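Local coordinates for repressor protein (Enterobacteria phage N15, PDB 2HIN), which probably binds operator DNA as a dimeric helix-turn-helix repressor of the Cro family, at residues 5-10 against 48-52. Sequence-based numbering, arbitrary orientation.
Sequences ELVRHF and TAYKL
The imidazole of His9 lies against Leu52, Lys51 and Thr48, joining the first helix of this all-helical helix-turn-helix protein to the turn that ends helix 38-47. Leu52 CG sits over one face of the ring, offset toward its rim and 4.2 Å from His9 CG. Lys51 approaches through the aliphatic part of its chain: CG is 3.6 Å from His9 CE1, while in one of its two conformers the bend at chi2 (59°) leads the amine away from the ring. Thr48 contributes its methyl, CG2 being 3.9 Å from His9 NE2 and 4.0 Å from Phe10 CZ, so one methyl serves both aromatic side chains. These two rings also meet within the helix, with His9 CD2 over the centre of the Phe10 face. His9 CB points at the turn, and with CG anti to the backbone N and beside the carbonyl carbon (chi1 -179°) the ring lies between Phe10 and Lys51. Deeper in, Leu52 CD1 rests 3.9 Å from both Leu6 CA and His9 CB; the Leu6 and Leu52 side chains also both touch Ile44, which carries the apolar packing onto helix 38-47.

The turn itself is shaped by a Schellman motif (Tyr50 N to Glu45 O, Ala49 N to Val46 O) with Ala49, at positive phi, as C-prime residue, overlapped by a type I' turn closed by Lys51 N to Thr48 O at 3.0 Å. Tyr50 projects from this turn to the dimer interface, where it stacks on Tyr50 of the second subunit and its OH bonds to Glu45 of that chain. Thr48 OG1 hydrogen-bonds to Ile44 O, tying it to the last turn of the helix. The same hydroxyl oxygen accepts a nearly straight bond from Leu52 N, 3.1 Å from OG1 with an N-H...O angle of 164°.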
loop_
_atom_site.group_PDB
_atom_site.type_symbol
_atom_site.label_atom_id
_atom_site.label_comp_id
_atom_site.label_asym_id
_atom_site.label_seq_id
_atom_site.Cartn_x
_atom_site.Cartn_y
_atom_site.Cartn_z
ATOM N N GLU A 5 13.599 9.635 -2.049
ATOM C CA GLU A 5 12.367 10.430 -2.076
ATOM C C GLU A 5 11.701 10.411 -0.742
ATOM O O GLU A 5 11.224 11.436 -0.234
ATOM C CB GLU A 5 11.368 9.859 -3.064
ATOM C CG GLU A 5 11.708 10.093 -4.492
ATOM C CD GLU A 5 10.616 9.601 -5.411
ATOM O OE1 GLU A 5 10.881 8.668 -6.204
ATOM O OE2 GLU A 5 9.484 10.136 -5.329
ATOM N N LEU A 6 11.621 9.207 -0.198
ATOM C CA LEU A 6 10.998 9.013 1.064
ATOM C C LEU A 6 11.734 9.885 2.080
ATOM O O LEU A 6 11.098 10.617 2.860
ATOM C CB LEU A 6 11.092 7.531 1.433
ATOM C CG LEU A 6 10.711 7.210 2.868
ATOM C CD1 LEU A 6 9.243 7.501 3.128
ATOM C CD2 LEU A 6 11.075 5.782 3.138
ATOM N N VAL A 7 13.079 9.846 2.068
ATOM C CA VAL A 7 13.872 10.662 2.991
ATOM C C VAL A 7 13.680 12.183 2.761
ATOM O O VAL A 7 13.528 12.943 3.703
ATOM C CB VAL A 7 15.363 10.267 2.964
ATOM C CG1 VAL A 7 16.197 11.188 3.853
ATOM C CG2 VAL A 7 15.514 8.811 3.405
ATOM N N ARG A 8 13.653 12.627 1.509
ATOM C CA ARG A 8 13.383 14.040 1.183
ATOM C C ARG A 8 12.032 14.489 1.717
ATOM O O ARG A 8 11.896 15.591 2.239
ATOM C CB ARG A 8 13.410 14.207 -0.338
ATOM C CG ARG A 8 13.039 15.604 -0.860
ATOM C CD ARG A 8 13.113 15.617 -2.383
ATOM N NE ARG A 8 12.710 16.879 -3.015
ATOM C CZ ARG A 8 11.457 17.242 -3.324
ATOM N NH1 ARG A 8 10.420 16.454 -3.047
ATOM N NH2 ARG A 8 11.233 18.419 -3.912
ATOM N N HIS A 9 11.017 13.639 1.579
ATOM C CA HIS A 9 9.667 13.990 2.002
ATOM C C HIS A 9 9.599 14.272 3.500
ATOM O O HIS A 9 8.967 15.234 3.929
ATOM C CB HIS A 9 8.708 12.859 1.628
ATOM C CG HIS A 9 7.289 13.142 1.991
ATOM N ND1 HIS A 9 6.490 13.983 1.254
ATOM C CD2 HIS A 9 6.531 12.688 3.008
ATOM C CE1 HIS A 9 5.287 14.020 1.800
ATOM N NE2 HIS A 9 5.295 13.278 2.890
ATOM N N PHE A 10 10.192 13.390 4.296
ATOM C CA PHE A 10 10.085 13.497 5.756
ATOM C C PHE A 10 11.212 14.328 6.374
ATOM O O PHE A 10 11.072 14.806 7.496
ATOM C CB PHE A 10 10.013 12.109 6.379
ATOM C CG PHE A 10 8.700 11.435 6.166
ATOM C CD1 PHE A 10 7.603 11.808 6.912
ATOM C CD2 PHE A 10 8.545 10.456 5.220
ATOM C CE1 PHE A 10 6.374 11.199 6.732
ATOM C CE2 PHE A 10 7.309 9.838 5.056
ATOM C CZ PHE A 10 6.236 10.220 5.829
ATOM N N THR A 48 1.222 8.646 3.029
ATOM C CA THR A 48 1.534 10.034 2.666
ATOM C C THR A 48 0.368 10.682 1.921
ATOM O O THR A 48 0.538 11.739 1.301
ATOM C CB THR A 48 2.836 10.149 1.838
ATOM O OG1 THR A 48 2.682 9.471 0.588
ATOM C CG2 THR A 48 4.040 9.611 2.595
ATOM N N ALA A 49 -0.822 10.086 2.007
ATOM C CA ALA A 49 -2.030 10.650 1.372
ATOM C C ALA A 49 -1.782 10.879 -0.123
ATOM O O ALA A 49 -2.215 11.865 -0.713
ATOM C CB ALA A 49 -2.468 11.902 2.074
ATOM N N TYR A 50 -1.058 9.946 -0.710
ATOM C CA TYR A 50 -0.768 9.860 -2.136
ATOM C C TYR A 50 0.274 10.856 -2.603
ATOM O O TYR A 50 0.495 10.999 -3.808
ATOM C CB TYR A 50 -2.033 9.988 -2.988
ATOM C CG TYR A 50 -3.192 9.125 -2.533
ATOM C CD1 TYR A 50 -3.038 7.804 -2.109
ATOM C CD2 TYR A 50 -4.486 9.640 -2.540
ATOM C CE1 TYR A 50 -4.139 7.036 -1.735
ATOM C CE2 TYR A 50 -5.574 8.876 -2.181
ATOM C CZ TYR A 50 -5.410 7.573 -1.774
ATOM O OH TYR A 50 -6.527 6.811 -1.499
ATOM N N LYS A 51 0.939 11.542 -1.681
ATOM C CA LYS A 51 1.972 12.517 -2.084
ATOM C C LYS A 51 3.212 11.864 -2.669
ATOM O O LYS A 51 3.862 12.455 -3.525
ATOM C CB LYS A 51 2.369 13.438 -0.932
ATOM C CG LYS A 51 3.513 14.420 -1.265
ATOM C CD LYS A 51 3.210 15.354 -2.440
ATOM C CE LYS A 51 4.345 16.360 -2.635
ATOM N NZ LYS A 51 4.163 17.248 -3.804
ATOM N N LEU A 52 3.577 10.687 -2.160
ATOM C CA LEU A 52 4.615 9.849 -2.767
ATOM C C LEU A 52 3.920 8.706 -3.499
ATOM O O LEU A 52 2.962 8.119 -2.991
ATOM C CB LEU A 52 5.573 9.297 -1.722
ATOM C CG LEU A 52 6.337 10.341 -0.922
ATOM C CD1 LEU A 52 7.272 9.650 0.045
ATOM C CD2 LEU A 52 7.094 11.322 -1.852
#